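Local coordinates for protein D-alanyl-D-alanine carboxypeptidase DacB2 (Mycobacterium tuberculosis H37Rv, PDB 4RYE) that probably removes the terminal D-alanine from peptidoglycan stem peptides as a serine-type DD-carboxypeptidase of the peptidase S11 family, at residues A[88-91]-A[92-95]; A[119-122]-A[123-127]. All coordinates share one frame; numbering follows the deposited sequence.

Contact 1 (A[88-91]-A[92-95]); sequences SYTA and RQLL
Two torsions bring T90 and Q93 together. In T90, chi1 of 65° holds OG1 over the backbone, turned to the first turn of the helix and facing Q93 N, while CG2 comes to lie 3.8 Å from Q93 OE1. In Q93, chi1 of -74° places CG beside its own backbone N, and the extended chain beyond it carries the amide back over T90, the two side chains crossing at about a right angle. Two reciprocal bonds result. Q93 N donates to T90 OG1 at 3.0 Å. In return T90 N donates to Q93 OE1 at 2.8 Å, and this bond is nearly straight. Its donor sits 39° out of the amide plane, above the carbonyl rather than on a lone pair. This pairing is a capping box, with T90 as N-cap: it marks the passage from strand 88-90, paired antiparallel with strand 66-68, into helix 91-100. The methylene chain of Q93 rests against the threonine hydroxyl, its CG 3.2 Å from T90 OG1, and Q93 OE1 also comes within 3.3 Å of Y89 CA. Behind the cap the helical pattern takes over, with L94 N on T90 O at 2.9 Å and L95 N on A91 O at 2.8 Å. On the buried side, L94 CD2 packs 3.9 Å from Y89 CB, and L94 continues onto T109, L110 and M113 of helix 104-113. The Y89 ring leads away from the helix start, its hydroxyl bonded to K84 N and its ring meeting that of F182. The R92 chain also leads away from the cap, and its guanidinium forms salt bridges with D96 through NE and with E177 through NH2.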
ATOM      1  N   SER A  88      -3.301 -25.650   4.101  1.00 29.44           N
ATOM      2  CA  SER A  88      -2.354 -24.973   4.979  1.00 30.74           C
ATOM      3  C   SER A  88      -1.542 -23.930   4.212  1.00 29.45           C
ATOM      4  O   SER A  88      -1.152 -24.163   3.067  1.00 25.61           O
ATOM      5  CB  SER A  88      -1.422 -26.013   5.604  1.00 39.31           C
ATOM      6  OG  SER A  88      -0.605 -25.427   6.591  1.00 44.47           O
ATOM      7  N   TYR A  89      -1.284 -22.782   4.839  1.00 24.14           N
ATOM      8  CA  TYR A  89      -0.493 -21.719   4.218  1.00 22.53           C
ATOM      9  C   TYR A  89       0.435 -21.125   5.262  1.00 23.74           C
ATOM     10  O   TYR A  89       0.087 -21.085   6.442  1.00 24.10           O
ATOM     11  CB  TYR A  89      -1.409 -20.610   3.672  1.00 21.79           C
ATOM     12  CG  TYR A  89      -2.402 -21.118   2.660  1.00 22.77           C
ATOM     13  CD1 TYR A  89      -3.629 -21.630   3.063  1.00 24.45           C
ATOM     14  CD2 TYR A  89      -2.104 -21.113   1.305  1.00 23.10           C
ATOM     15  CE1 TYR A  89      -4.537 -22.130   2.137  1.00 24.77           C
ATOM     16  CE2 TYR A  89      -3.007 -21.619   0.365  1.00 26.50           C
ATOM     17  CZ  TYR A  89      -4.220 -22.118   0.794  1.00 26.49           C
ATOM     18  OH  TYR A  89      -5.123 -22.612  -0.112  1.00 27.88           O
ATOM     19  N   THR A  90       1.609 -20.659   4.840  1.00 21.58           N
ATOM     20  CA  THR A  90       2.494 -19.939   5.755  1.00 21.44           C
ATOM     21  C   THR A  90       2.171 -18.456   5.735  1.00 20.98           C
ATOM     22  O   THR A  90       1.571 -17.943   4.775  1.00 18.93           O
ATOM     23  CB  THR A  90       3.975 -20.098   5.382  1.00 22.24           C
ATOM     24  OG1 THR A  90       4.207 -19.470   4.114  1.00 22.51           O
ATOM     25  CG2 THR A  90       4.363 -21.562   5.303  1.00 22.47           C
ATOM     26  N   ALA A  91       2.570 -17.760   6.794  1.00 19.54           N
ATOM     27  CA  ALA A  91       2.441 -16.307   6.838  1.00 20.36           C
ATOM     28  C   ALA A  91       3.137 -15.662   5.646  1.00 19.23           C
ATOM     29  O   ALA A  91       2.633 -14.695   5.088  1.00 20.50           O
ATOM     30  CB  ALA A  91       3.010 -15.760   8.140  1.00 17.43           C
ATOM     31  N   ARG A  92       4.299 -16.188   5.264  1.00 20.82           N
ATOM     32  CA  ARG A  92       5.046 -15.633   4.133  1.00 19.83           C
ATOM     33  C   ARG A  92       4.229 -15.780   2.849  1.00 20.18           C
ATOM     34  O   ARG A  92       4.080 -14.823   2.084  1.00 21.41           O
ATOM     35  CB  ARG A  92       6.410 -16.321   3.976  1.00 20.72           C
ATOM     36  CG  ARG A  92       7.203 -15.885   2.732  1.00 18.62           C
ATOM     37  CD  ARG A  92       7.435 -14.380   2.760  1.00 22.99           C
ATOM     38  NE  ARG A  92       8.092 -13.850   1.565  1.00 26.07           N
ATOM     39  CZ  ARG A  92       9.398 -13.599   1.482  1.00 32.25           C
ATOM     40  NH1 ARG A  92      10.196 -13.849   2.516  1.00 29.08           N
ATOM     41  NH2 ARG A  92       9.910 -13.104   0.364  1.00 30.89           N
ATOM     42  N   GLN A  93       3.688 -16.971   2.632  1.00 20.52           N
ATOM     43  CA  GLN A  93       2.863 -17.225   1.457  1.00 21.24           C
ATOM     44  C   GLN A  93       1.687 -16.262   1.431  1.00 24.70           C
ATOM     45  O   GLN A  93       1.348 -15.725   0.382  1.00 18.47           O
ATOM     46  CB  GLN A  93       2.363 -18.674   1.440  1.00 20.84           C
ATOM     47  CG  GLN A  93       3.429 -19.701   1.069  1.00 21.28           C
ATOM     48  CD  GLN A  93       3.046 -21.127   1.432  1.00 24.01           C
ATOM     49  OE1 GLN A  93       2.112 -21.370   2.198  1.00 22.36           O
ATOM     50  NE2 GLN A  93       3.773 -22.083   0.874  1.00 27.70           N
ATOM     51  N   LEU A  94       1.069 -16.039   2.587  1.00 20.24           N
ATOM     52  CA  LEU A  94      -0.095 -15.162   2.647  1.00 22.89           C
ATOM     53  C   LEU A  94       0.305 -13.709   2.416  1.00 19.84           C
ATOM     54  O   LEU A  94      -0.431 -12.959   1.766  1.00 17.84           O
ATOM     55  CB  LEU A  94      -0.868 -15.339   3.964  1.00 17.40           C
ATOM     56  CG  LEU A  94      -1.553 -16.699   4.188  1.00 21.38           C
ATOM     57  CD1 LEU A  94      -2.174 -16.808   5.589  1.00 18.66           C
ATOM     58  CD2 LEU A  94      -2.608 -16.934   3.128  1.00 19.31           C
ATOM     59  N   LEU A  95       1.477 -13.316   2.921  1.00 15.89           N
ATOM     60  CA  LEU A  95       1.972 -11.952   2.723  1.00 17.64           C
ATOM     61  C   LEU A  95       2.320 -11.680   1.254  1.00 20.14           C
ATOM     62  O   LEU A  95       2.098 -10.572   0.755  1.00 18.90           O
ATOM     63  CB  LEU A  95       3.183 -11.661   3.621  1.00 16.54           C
ATOM     64  CG  LEU A  95       2.856 -11.367   5.080  1.00 22.08           C
ATOM     65  CD1 LEU A  95       4.111 -11.427   5.943  1.00 23.66           C
ATOM     66  CD2 LEU A  95       2.212 -10.002   5.183  1.00 23.14           C
TER

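Contact 2 (A[119-122]-A[123-127]); sequences VTVA and KMNAK
V119 CG1 lies 3.6 Å from K123 CE, the two side chains running side by side in the same direction one helical turn apart. Chi1 of 169° puts that methyl anti to the valine's backbone N, alongside the extended lysine chain, whose CG also passes 3.3 Å from V119 O. V121 and N125 repeat the side-by-side arrangement, V121 CG1 lying 3.6 Å from N125 ND2. Between these pairs, T120 and M124, a selenomethionine, cross at a slant, with T120 CG2 4.1 Å from the SE atom of M124; the bend at chi3 turns its terminal methyl away from the threonine. All three pairs are i to i+4 neighbours on helix 117-130, and its backbone bonds hold them in step, M124 N to T120 O at 2.8 Å being one of them. Further out, T120 OG1 is held locally by a hydrogen bond to G116 O, just before the helix. Other parts of the chain fix the remaining polar ends: K123 NZ forms a salt bridge with E60 and a hydrogen bond with L114 O, and N125 OD1 accepts from A138 N. Helix 50-60 backs the buried face, L53 against T120 and L52 against M124.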
ATOM      1  N   VAL A 119     -10.379  -8.326  15.881  1.00 21.37           N
ATOM      2  CA  VAL A 119      -9.105  -8.183  16.574  1.00 22.73           C
ATOM      3  C   VAL A 119      -8.043  -7.624  15.640  1.00 21.44           C
ATOM      4  O   VAL A 119      -7.252  -6.761  16.023  1.00 18.39           O
ATOM      5  CB  VAL A 119      -8.635  -9.538  17.157  1.00 21.92           C
ATOM      6  CG1 VAL A 119      -7.202  -9.447  17.634  1.00 27.75           C
ATOM      7  CG2 VAL A 119      -9.564  -9.988  18.296  1.00 28.91           C
ATOM      8  N   THR A 120      -8.039  -8.089  14.397  1.00 18.83           N
ATOM      9  CA  THR A 120      -7.025  -7.644  13.445  1.00 17.82           C
ATOM     10  C   THR A 120      -7.212  -6.174  13.099  1.00 19.49           C
ATOM     11  O   THR A 120      -6.241  -5.409  13.008  1.00 18.66           O
ATOM     12  CB  THR A 120      -7.036  -8.517  12.177  1.00 17.26           C
ATOM     13  OG1 THR A 120      -6.704  -9.859  12.538  1.00 24.01           O
ATOM     14  CG2 THR A 120      -6.031  -8.017  11.150  1.00 16.93           C
ATOM     15  N   VAL A 121      -8.464  -5.770  12.931  1.00 18.88           N
ATOM     16  CA  VAL A 121      -8.757  -4.373  12.664  1.00 19.82           C
ATOM     17  C   VAL A 121      -8.344  -3.514  13.861  1.00 20.45           C
ATOM     18  O   VAL A 121      -7.758  -2.438  13.678  1.00 19.84           O
ATOM     19  CB  VAL A 121     -10.233  -4.163  12.292  1.00 21.84           C
ATOM     20  CG1 VAL A 121     -10.581  -2.667  12.246  1.00 22.39           C
ATOM     21  CG2 VAL A 121     -10.516  -4.825  10.945  1.00 23.40           C
ATOM     22  N   ALA A 122      -8.613  -3.986  15.076  1.00 18.33           N
ATOM     23  CA  ALA A 122      -8.168  -3.241  16.263  1.00 20.99           C
ATOM     24  C   ALA A 122      -6.643  -3.126  16.315  1.00 22.70           C
ATOM     25  O   ALA A 122      -6.115  -2.064  16.639  1.00 16.58           O
ATOM     26  CB  ALA A 122      -8.690  -3.867  17.536  1.00 19.31           C
ATOM     27  N   LYS A 123      -5.938  -4.214  16.002  1.00 16.33           N
ATOM     28  CA  LYS A 123      -4.470  -4.167  15.925  1.00 18.98           C
ATOM     29  C   LYS A 123      -3.940  -3.225  14.843  1.00 19.42           C
ATOM     30  O   LYS A 123      -2.931  -2.542  15.045  1.00 14.20           O
ATOM     31  CB  LYS A 123      -3.884  -5.570  15.726  1.00 20.53           C
ATOM     32  CG  LYS A 123      -4.084  -6.498  16.925  1.00 17.61           C
ATOM     33  CD  LYS A 123      -3.566  -7.907  16.612  1.00 20.79           C
ATOM     34  CE  LYS A 123      -3.655  -8.805  17.845  1.00 21.45           C
ATOM     35  NZ  LYS A 123      -3.192 -10.193  17.556  1.00 23.65           N
HETATM   36  N   MSE A 124      -4.594  -3.194  13.684  1.00 15.31           N
HETATM   37  CA  MSE A 124      -4.191  -2.262  12.632  1.00 16.68           C
HETATM   38  C   MSE A 124      -4.355  -0.804  13.076  1.00 19.38           C
HETATM   39  O   MSE A 124      -3.479   0.028  12.871  1.00 19.31           O
HETATM   40  CB  MSE A 124      -4.990  -2.523  11.350  1.00 13.56           C
HETATM   41  CG  MSE A 124      -4.572  -3.794  10.612  1.00 13.58           C
HETATM   42 SE   MSE A 124      -5.977  -4.356   9.377  0.74 20.65          SE
HETATM   43  CE  MSE A 124      -5.815  -2.938   8.040  1.00 18.06           C
ATOM     44  N   ASN A 125      -5.486  -0.502  13.690  1.00 14.03           N
ATOM     45  CA  ASN A 125      -5.731   0.845  14.183  1.00 19.49           C
ATOM     46  C   ASN A 125      -4.763   1.214  15.300  1.00 20.26           C
ATOM     47  O   ASN A 125      -4.276   2.342  15.352  1.00 17.68           O
ATOM     48  CB  ASN A 125      -7.194   0.988  14.615  1.00 18.74           C
ATOM     49  CG  ASN A 125      -8.124   1.102  13.423  1.00 21.98           C
ATOM     50  OD1 ASN A 125      -7.764   1.712  12.414  1.00 20.22           O
ATOM     51  ND2 ASN A 125      -9.304   0.502  13.517  1.00 20.84           N
ATOM     52  N   ALA A 126      -4.449   0.259  16.171  1.00 18.64           N
ATOM     53  CA  ALA A 126      -3.445   0.519  17.206  1.00 18.12           C
ATOM     54  C   ALA A 126      -2.071   0.810  16.592  1.00 19.90           C
ATOM     55  O   ALA A 126      -1.338   1.681  17.068  1.00 20.60           O
ATOM     56  CB  ALA A 126      -3.359  -0.633  18.182  1.00 15.74           C
ATOM     57  N   LYS A 127      -1.725   0.075  15.544  1.00 15.59           N
ATOM     58  CA  LYS A 127      -0.441   0.270  14.867  1.00 13.25           C
ATOM     59  C   LYS A 127      -0.359   1.657  14.215  1.00 19.50           C
ATOM     60  O   LYS A 127       0.654   2.358  14.343  1.00 18.27           O
ATOM     61  CB  LYS A 127      -0.240  -0.841  13.827  1.00 15.77           C
ATOM     62  CG  LYS A 127       1.026  -0.721  12.979  1.00 22.22           C
ATOM     63  CD  LYS A 127       2.262  -0.480  13.833  1.00 26.23           C
ATOM     64  CE  LYS A 127       3.279  -1.569  13.669  1.00 35.09           C
ATOM     65  NZ  LYS A 127       3.120  -2.593  14.741  1.00 38.55           N
TER

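Contact 1 precedes contact 2 in the chain, and the two do not touch: their centres lie 20 Å apart and their nearest atoms about 10 Å. Helix 50-60 connects them indirectly, because L95 packs on its A54, A57 and L58 while T120 and M124 pack on L53 and L52. This is also the helix that begins with K50, the probable proton acceptor. The side chain of L95 in contact 1 lies about 8 Å from that of K50 and about 12 Å from that of S102, a probable active-site residue. In contact 2 the side chain of M124 is about 7 Å from that of K50 and about 10 Å from the side chain of S47, the inferred acyl-ester serine.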